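Long-range contact in phosphate-binding protein (PDB 5UB3), which is a periplasmic binding protein of the phosphonate-binding type that probably works as the sensing partner of a diguanylate cyclase, captured here with chloride: residues Ser125-Asn137 and Glu267-Val279. Numbering follows the deposited sequence.
Sequences SGYLLPMLELLRN and ELSAGVQRVRDHV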
ATOM      1  N   SER A 125      -4.300   1.495  -2.671  1.00 17.83           N
ATOM      2  CA  SER A 125      -5.341   1.134  -3.582  1.00 16.82           C
ATOM      3  C   SER A 125      -6.703   1.248  -2.926  1.00 18.81           C
ATOM      4  O   SER A 125      -7.722   1.203  -3.614  1.00 18.90           O
ATOM      5  CB  SER A 125      -5.125  -0.292  -4.100  1.00 17.65           C
ATOM      6  OG  SER A 125      -5.218  -1.264  -3.037  1.00 17.49           O
ATOM      7  N   GLY A 126      -6.730   1.313  -1.591  1.00 17.64           N
ATOM      8  CA  GLY A 126      -7.991   1.328  -0.846  1.00 19.89           C
ATOM      9  C   GLY A 126      -8.285   2.626  -0.146  1.00 18.75           C
ATOM     10  O   GLY A 126      -9.286   2.722   0.592  1.00 21.51           O
ATOM     11  N   TYR A 127      -7.471   3.648  -0.381  1.00 18.13           N
ATOM     12  CA  TYR A 127      -7.776   4.991   0.120  1.00 16.22           C
ATOM     13  C   TYR A 127      -7.204   6.051  -0.781  1.00 15.89           C
ATOM     14  O   TYR A 127      -7.910   6.892  -1.330  1.00 13.52           O
ATOM     15  CB  TYR A 127      -7.262   5.186   1.584  1.00 16.61           C
ATOM     16  CG  TYR A 127      -7.521   6.514   2.128  1.00 18.07           C
ATOM     17  CD1 TYR A 127      -8.794   6.868   2.562  1.00 20.30           C
ATOM     18  CD2 TYR A 127      -6.520   7.468   2.197  1.00 18.91           C
ATOM     19  CE1 TYR A 127      -9.038   8.124   3.095  1.00 21.98           C
ATOM     20  CE2 TYR A 127      -6.751   8.708   2.708  1.00 20.58           C
ATOM     21  CZ  TYR A 127      -8.006   9.046   3.142  1.00 23.29           C
ATOM     22  OH  TYR A 127      -8.222  10.293   3.625  1.00 31.16           O
ATOM     23  N   LEU A 128      -5.907   6.021  -0.947  1.00 16.66           N
ATOM     24  CA  LEU A 128      -5.241   7.149  -1.614  1.00 16.56           C
ATOM     25  C   LEU A 128      -5.674   7.213  -3.024  1.00 16.02           C
ATOM     26  O   LEU A 128      -6.112   8.247  -3.471  1.00 16.97           O
ATOM     27  CB  LEU A 128      -3.718   7.049  -1.491  1.00 17.10           C
ATOM     28  CG  LEU A 128      -3.221   7.224  -0.056  1.00 16.88           C
ATOM     29  CD1 LEU A 128      -1.782   6.705   0.145  1.00 15.86           C
ATOM     30  CD2 LEU A 128      -3.379   8.624   0.528  1.00 16.32           C
ATOM     31  N   LEU A 129      -5.527   6.129  -3.770  1.00 16.49           N
ATOM     32  CA  LEU A 129      -5.921   6.126  -5.187  1.00 15.45           C
ATOM     33  C   LEU A 129      -7.373   6.409  -5.412  1.00 15.05           C
ATOM     34  O   LEU A 129      -7.688   7.263  -6.227  1.00 14.90           O
ATOM     35  CB  LEU A 129      -5.521   4.860  -5.935  1.00 15.30           C
ATOM     36  CG  LEU A 129      -4.005   4.610  -5.957  1.00 15.69           C
ATOM     37  CD1 LEU A 129      -3.741   3.391  -6.854  1.00 16.25           C
ATOM     38  CD2 LEU A 129      -3.231   5.814  -6.459  1.00 14.93           C
ATOM     39  N   PRO A 130      -8.270   5.706  -4.689  1.00 15.12           N
ATOM     40  CA  PRO A 130      -9.664   6.076  -4.954  1.00 15.34           C
ATOM     41  C   PRO A 130     -10.014   7.529  -4.578  1.00 16.12           C
ATOM     42  O   PRO A 130     -10.796   8.154  -5.288  1.00 15.85           O
ATOM     43  CB  PRO A 130     -10.472   5.103  -4.103  1.00 15.10           C
ATOM     44  CG  PRO A 130      -9.515   4.495  -3.123  1.00 15.04           C
ATOM     45  CD  PRO A 130      -8.170   4.503  -3.853  1.00 15.07           C
ATOM     46  N   MET A 131      -9.482   8.045  -3.473  1.00 16.53           N
ATOM     47  CA  MET A 131      -9.795   9.413  -3.103  1.00 19.56           C
ATOM     48  C   MET A 131      -9.245  10.372  -4.157  1.00 18.22           C
ATOM     49  O   MET A 131      -9.872  11.349  -4.514  1.00 16.76           O
ATOM     50  CB  MET A 131      -9.214   9.829  -1.738  1.00 21.20           C
ATOM     51  CG  MET A 131      -9.924   9.256  -0.554  1.00 25.88           C
ATOM     52  SD  MET A 131     -11.656   9.753  -0.485  1.00 29.82           S
ATOM     53  CE  MET A 131     -11.584  10.881   0.890  1.00 29.77           C
ATOM     54  N   LEU A 132      -8.051  10.083  -4.644  1.00 16.83           N
ATOM     55  CA  LEU A 132      -7.471  10.907  -5.692  1.00 18.98           C
ATOM     56  C   LEU A 132      -8.403  10.914  -6.883  1.00 19.87           C
ATOM     57  O   LEU A 132      -8.631  11.959  -7.459  1.00 20.10           O
ATOM     58  CB  LEU A 132      -6.083  10.381  -6.120  1.00 18.66           C
ATOM     59  CG  LEU A 132      -5.409  11.149  -7.207  1.00 18.95           C
ATOM     60  CD1 LEU A 132      -5.278  12.605  -6.781  1.00 18.42           C
ATOM     61  CD2 LEU A 132      -4.060  10.497  -7.466  1.00 19.94           C
ATOM     62  N   GLU A 133      -8.902   9.736  -7.244  1.00 20.34           N
ATOM     63  CA  GLU A 133      -9.770   9.618  -8.389  1.00 20.52           C
ATOM     64  C   GLU A 133     -11.001  10.488  -8.240  1.00 19.35           C
ATOM     65  O   GLU A 133     -11.451  11.106  -9.199  1.00 20.32           O
ATOM     66  CB  GLU A 133     -10.146   8.184  -8.665  1.00 20.84           C
ATOM     67  CG  GLU A 133     -10.567   7.947 -10.109  1.00 22.73           C
ATOM     68  CD  GLU A 133      -9.398   7.844 -11.096  1.00 22.03           C
ATOM     69  OE1 GLU A 133      -8.236   8.206 -10.753  1.00 19.32           O
ATOM     70  OE2 GLU A 133      -9.704   7.386 -12.206  1.00 20.22           O
ATOM     71  N   LEU A 134     -11.544  10.540  -7.046  1.00 17.67           N
ATOM     72  CA  LEU A 134     -12.729  11.301  -6.829  1.00 18.92           C
ATOM     73  C   LEU A 134     -12.393  12.774  -6.946  1.00 18.42           C
ATOM     74  O   LEU A 134     -13.151  13.539  -7.537  1.00 17.49           O
ATOM     75  CB  LEU A 134     -13.371  10.956  -5.481  1.00 19.64           C
ATOM     76  CG  LEU A 134     -13.929   9.542  -5.356  1.00 19.17           C
ATOM     77  CD1 LEU A 134     -14.496   9.418  -3.950  1.00 22.25           C
ATOM     78  CD2 LEU A 134     -14.931   9.160  -6.393  1.00 19.59           C
ATOM     79  N   LEU A 135     -11.253  13.172  -6.409  1.00 19.33           N
ATOM     80  CA  LEU A 135     -10.853  14.548  -6.533  1.00 20.54           C
ATOM     81  C   LEU A 135     -10.744  15.007  -7.989  1.00 19.19           C
ATOM     82  O   LEU A 135     -11.276  16.067  -8.354  1.00 17.73           O
ATOM     83  CB  LEU A 135      -9.551  14.826  -5.791  1.00 21.28           C
ATOM     84  CG  LEU A 135      -9.608  14.926  -4.291  1.00 23.82           C
ATOM     85  CD1 LEU A 135      -8.176  14.942  -3.842  1.00 24.24           C
ATOM     86  CD2 LEU A 135     -10.301  16.161  -3.715  1.00 26.00           C
ATOM     87  N   ARG A 136     -10.098  14.195  -8.800  1.00 19.14           N
ATOM     88  CA  ARG A 136      -9.896  14.529 -10.214  1.00 20.46           C
ATOM     89  C   ARG A 136     -11.211  14.709 -10.938  1.00 20.79           C
ATOM     90  O   ARG A 136     -11.292  15.534 -11.825  1.00 19.71           O
ATOM     91  CB  ARG A 136      -9.085  13.438 -10.941  1.00 22.23           C
ATOM     92  CG  ARG A 136      -7.616  13.447 -10.559  1.00 23.22           C
ATOM     93  CD  ARG A 136      -7.030  12.081 -10.813  1.00 24.49           C
ATOM     94  NE  ARG A 136      -5.581  12.121 -10.781  1.00 24.71           N
ATOM     95  CZ  ARG A 136      -4.794  11.095 -11.106  1.00 22.34           C
ATOM     96  NH1 ARG A 136      -5.285   9.921 -11.438  1.00 25.44           N
ATOM     97  NH2 ARG A 136      -3.486  11.254 -11.099  1.00 23.70           N
ATOM     98  N   ASN A 137     -12.231  13.950 -10.530  1.00 18.50           N
ATOM     99  CA  ASN A 137     -13.544  14.016 -11.145  1.00 17.28           C
ATOM    100  C   ASN A 137     -14.530  14.950 -10.451  1.00 18.03           C
ATOM    101  O   ASN A 137     -15.704  14.979 -10.810  1.00 19.98           O
ATOM    102  CB  ASN A 137     -14.082  12.593 -11.260  1.00 16.87           C
ATOM    103  CG  ASN A 137     -13.351  11.809 -12.345  1.00 18.61           C
ATOM    104  OD1 ASN A 137     -13.703  11.862 -13.539  1.00 20.54           O
ATOM    105  ND2 ASN A 137     -12.293  11.127 -11.942  1.00 17.49           N
ATOM    106  N   GLU A 267       4.622  11.606  -9.641  1.00 24.46           N
ATOM    107  CA  GLU A 267       3.201  11.903  -9.984  1.00 25.91           C
ATOM    108  C   GLU A 267       2.270  11.365  -8.900  1.00 24.42           C
ATOM    109  O   GLU A 267       1.313  12.022  -8.497  1.00 22.54           O
ATOM    110  CB  GLU A 267       2.826  11.297 -11.288  1.00 25.61           C
ATOM    111  CG  GLU A 267       3.472  12.049 -12.417  1.00 31.58           C
ATOM    112  CD  GLU A 267       3.348  11.339 -13.760  1.00 35.10           C
ATOM    113  OE1 GLU A 267       2.718  10.262 -13.829  1.00 33.28           O
ATOM    114  OE2 GLU A 267       3.898  11.878 -14.750  1.00 38.79           O
ATOM    115  N   LEU A 268       2.582  10.164  -8.430  1.00 22.89           N
ATOM    116  CA  LEU A 268       1.808   9.564  -7.364  1.00 23.71           C
ATOM    117  C   LEU A 268       1.949  10.383  -6.117  1.00 22.64           C
ATOM    118  O   LEU A 268       0.944  10.724  -5.470  1.00 24.91           O
ATOM    119  CB  LEU A 268       2.231   8.124  -7.134  1.00 24.46           C
ATOM    120  CG  LEU A 268       1.666   7.451  -5.882  1.00 23.69           C
ATOM    121  CD1 LEU A 268       0.149   7.444  -5.886  1.00 25.73           C
ATOM    122  CD2 LEU A 268       2.192   6.043  -5.830  1.00 24.27           C
ATOM    123  N   SER A 269       3.174  10.741  -5.759  1.00 21.69           N
ATOM    124  CA  SER A 269       3.370  11.617  -4.639  1.00 20.50           C
ATOM    125  C   SER A 269       2.544  12.927  -4.724  1.00 21.44           C
ATOM    126  O   SER A 269       1.872  13.314  -3.769  1.00 20.98           O
ATOM    127  CB  SER A 269       4.816  11.934  -4.452  1.00 20.54           C
ATOM    128  OG  SER A 269       4.884  12.691  -3.288  1.00 21.89           O
ATOM    129  N   ALA A 270       2.536  13.575  -5.872  1.00 22.38           N
ATOM    130  CA  ALA A 270       1.700  14.793  -6.046  1.00 20.87           C
ATOM    131  C   ALA A 270       0.232  14.456  -5.755  1.00 19.90           C
ATOM    132  O   ALA A 270      -0.452  15.180  -5.069  1.00 21.24           O
ATOM    133  CB  ALA A 270       1.835  15.342  -7.436  1.00 22.64           C
ATOM    134  N   GLY A 271      -0.213  13.325  -6.233  1.00 18.91           N
ATOM    135  CA  GLY A 271      -1.589  12.920  -6.033  1.00 20.05           C
ATOM    136  C   GLY A 271      -1.929  12.638  -4.600  1.00 18.24           C
ATOM    137  O   GLY A 271      -2.978  13.013  -4.116  1.00 19.18           O
ATOM    138  N   VAL A 272      -1.028  11.940  -3.916  1.00 19.29           N
ATOM    139  CA  VAL A 272      -1.148  11.702  -2.481  1.00 18.76           C
ATOM    140  C   VAL A 272      -1.159  13.011  -1.742  1.00 19.08           C
ATOM    141  O   VAL A 272      -1.949  13.159  -0.825  1.00 16.64           O
ATOM    142  CB  VAL A 272       0.010  10.792  -1.966  1.00 18.31           C
ATOM    143  CG1 VAL A 272       0.117  10.795  -0.447  1.00 19.65           C
ATOM    144  CG2 VAL A 272      -0.192   9.381  -2.518  1.00 18.16           C
ATOM    145  N   GLN A 273      -0.264  13.956  -2.117  1.00 19.61           N
ATOM    146  CA  GLN A 273      -0.208  15.230  -1.397  1.00 22.02           C
ATOM    147  C   GLN A 273      -1.535  15.934  -1.564  1.00 20.24           C
ATOM    148  O   GLN A 273      -2.040  16.543  -0.653  1.00 22.81           O
ATOM    149  CB  GLN A 273       0.921  16.156  -1.922  1.00 22.36           C
ATOM    150  CG  GLN A 273       1.075  17.453  -1.151  1.00 24.87           C
ATOM    151  CD  GLN A 273       1.445  17.183   0.296  1.00 25.62           C
ATOM    152  OE1 GLN A 273       0.641  17.376   1.239  1.00 27.73           O
ATOM    153  NE2 GLN A 273       2.615  16.647   0.462  1.00 26.14           N
ATOM    154  N   ARG A 274      -2.082  15.851  -2.748  1.00 21.34           N
ATOM    155  CA  ARG A 274      -3.370  16.498  -3.016  1.00 21.07           C
ATOM    156  C   ARG A 274      -4.461  15.905  -2.172  1.00 19.57           C
ATOM    157  O   ARG A 274      -5.323  16.636  -1.633  1.00 19.45           O
ATOM    158  CB  ARG A 274      -3.701  16.349  -4.473  1.00 22.87           C
ATOM    159  CG  ARG A 274      -4.977  17.029  -4.884  1.00 25.12           C
ATOM    160  CD  ARG A 274      -5.266  16.715  -6.340  1.00 27.73           C
ATOM    161  NE  ARG A 274      -6.458  17.391  -6.797  1.00 27.08           N
ATOM    162  CZ  ARG A 274      -6.937  17.336  -8.039  1.00 27.10           C
ATOM    163  NH1 ARG A 274      -6.360  16.617  -9.006  1.00 30.16           N
ATOM    164  NH2 ARG A 274      -8.013  18.013  -8.301  1.00 28.36           N
ATOM    165  N   VAL A 275      -4.463  14.575  -2.056  1.00 18.36           N
ATOM    166  CA  VAL A 275      -5.428  13.908  -1.175  1.00 17.66           C
ATOM    167  C   VAL A 275      -5.254  14.417   0.271  1.00 18.72           C
ATOM    168  O   VAL A 275      -6.218  14.763   0.989  1.00 17.32           O
ATOM    169  CB  VAL A 275      -5.289  12.375  -1.232  1.00 17.72           C
ATOM    170  CG1 VAL A 275      -6.140  11.721  -0.123  1.00 17.78           C
ATOM    171  CG2 VAL A 275      -5.736  11.860  -2.586  1.00 18.11           C
ATOM    172  N   ARG A 276      -4.000  14.475   0.677  1.00 19.80           N
ATOM    173  CA  ARG A 276      -3.694  14.916   2.019  1.00 23.58           C
ATOM    174  C   ARG A 276      -4.097  16.370   2.256  1.00 25.51           C
ATOM    175  O   ARG A 276      -4.600  16.714   3.316  1.00 26.18           O
ATOM    176  CB  ARG A 276      -2.253  14.739   2.273  1.00 23.81           C
ATOM    177  CG  ARG A 276      -1.888  13.293   2.509  1.00 23.60           C
ATOM    178  CD  ARG A 276      -0.422  13.249   2.814  1.00 25.20           C
ATOM    179  NE  ARG A 276      -0.186  13.801   4.152  1.00 25.47           N
ATOM    180  CZ  ARG A 276       0.948  14.360   4.545  1.00 27.88           C
ATOM    181  NH1 ARG A 276       2.011  14.411   3.740  1.00 25.34           N
ATOM    182  NH2 ARG A 276       1.029  14.840   5.789  1.00 31.30           N
ATOM    183  N   ASP A 277      -3.852  17.206   1.264  1.00 25.47           N
ATOM    184  CA  ASP A 277      -4.178  18.625   1.351  1.00 28.48           C
ATOM    185  C   ASP A 277      -5.709  18.822   1.384  1.00 31.61           C
ATOM    186  O   ASP A 277      -6.179  19.699   2.086  1.00 33.94           O
ATOM    187  CB  ASP A 277      -3.474  19.376   0.229  1.00 25.86           C
ATOM    188  CG  ASP A 277      -1.990  19.504   0.475  1.00 26.64           C
ATOM    189  OD1 ASP A 277      -1.550  19.254   1.625  1.00 26.12           O
ATOM    190  OD2 ASP A 277      -1.257  19.868  -0.456  1.00 27.06           O
ATOM    191  N   HIS A 278      -6.485  17.954   0.741  1.00 33.89           N
ATOM    192  CA  HIS A 278      -7.929  18.194   0.539  1.00 43.85           C
ATOM    193  C   HIS A 278      -8.787  17.153   1.252  1.00 47.89           C
ATOM    194  O   HIS A 278      -9.806  16.732   0.724  1.00 55.27           O
ATOM    195  CB  HIS A 278      -8.237  18.359  -0.981  1.00 47.87           C
ATOM    196  CG  HIS A 278      -7.399  19.434  -1.652  1.00 55.96           C
ATOM    197  ND1 HIS A 278      -7.702  20.783  -1.571  1.00 56.89           N
ATOM    198  CD2 HIS A 278      -6.238  19.362  -2.360  1.00 55.11           C
ATOM    199  CE1 HIS A 278      -6.786  21.484  -2.218  1.00 55.61           C
ATOM    200  NE2 HIS A 278      -5.884  20.649  -2.702  1.00 54.93           N
ATOM    201  N   VAL A 279      -8.376  16.804   2.479  1.00 51.51           N
ATOM    202  CA  VAL A 279      -9.110  15.892   3.376  1.00 49.93           C
ATOM    203  C   VAL A 279      -9.024  16.316   4.869  1.00 52.09           C
ATOM    204  O   VAL A 279      -8.023  16.119   5.555  1.00 45.06           O
ATOM    205  CB  VAL A 279      -8.639  14.449   3.175  1.00 50.34           C
ATOM    206  CG1 VAL A 279      -9.062  13.564   4.329  1.00 53.68           C
ATOM    207  CG2 VAL A 279      -9.201  13.881   1.857  1.00 47.98           C
TER
HETATM  208  O   HOH W   1      -4.335  14.517 -10.098  1.00 32.13           O
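Helix 125-136 and helix 267-277 cross at 80°, their axes 9.2 Å apart at the closest, with Leu132 set against Val275 and Leu128 against Val272. Val275 is the knob of the crossing: it sits in the hole formed by Leu128, Met131, Leu132 and Leu135. Its two methyls divide the work. With CG1 anti to the backbone N (chi1 170°), CG2 is turned onto the backbone of the other helix, 3.6 Å from Leu132 N, while CG1 leans on Met131 CB at 4.0 Å and on the Tyr127 ring. Beside this knob, Gly271, with no side chain, lets Leu132 lie directly on its backbone, CD2 3.7 Å from Gly271 CA. The same CD2 also covers the centre of one face of the Arg136 guanidinium.

Toward the C-terminal end of helix 125-136, Arg274 runs out fully extended past Leu135, whose CB lies against one face of the guanidinium, near its rim. No direct hydrogen bond joins the segments; instead one water accepts from Arg136 NE at 2.8 Å and, weakly, from Arg274 NH1, lying in the plane of both groups. At the last modelled residue, Val279, CG1 lies 3.4 Å from Tyr127 OH and CG2 meets Met131 CE; toward the start of segment 267-279, Leu129 CD2 touches Leu268 CD1 at 3.8 Å.

Helix 267-277 also packs on helix 67-75, where Val272, which touches Leu128 too, meets Leu72, whereas helix 125-136 rests on strands 92-100 and 115-118. The C-terminal helix therefore probably bridges the two lobes, consistent with the bilobal fold of periplasmic binding proteins.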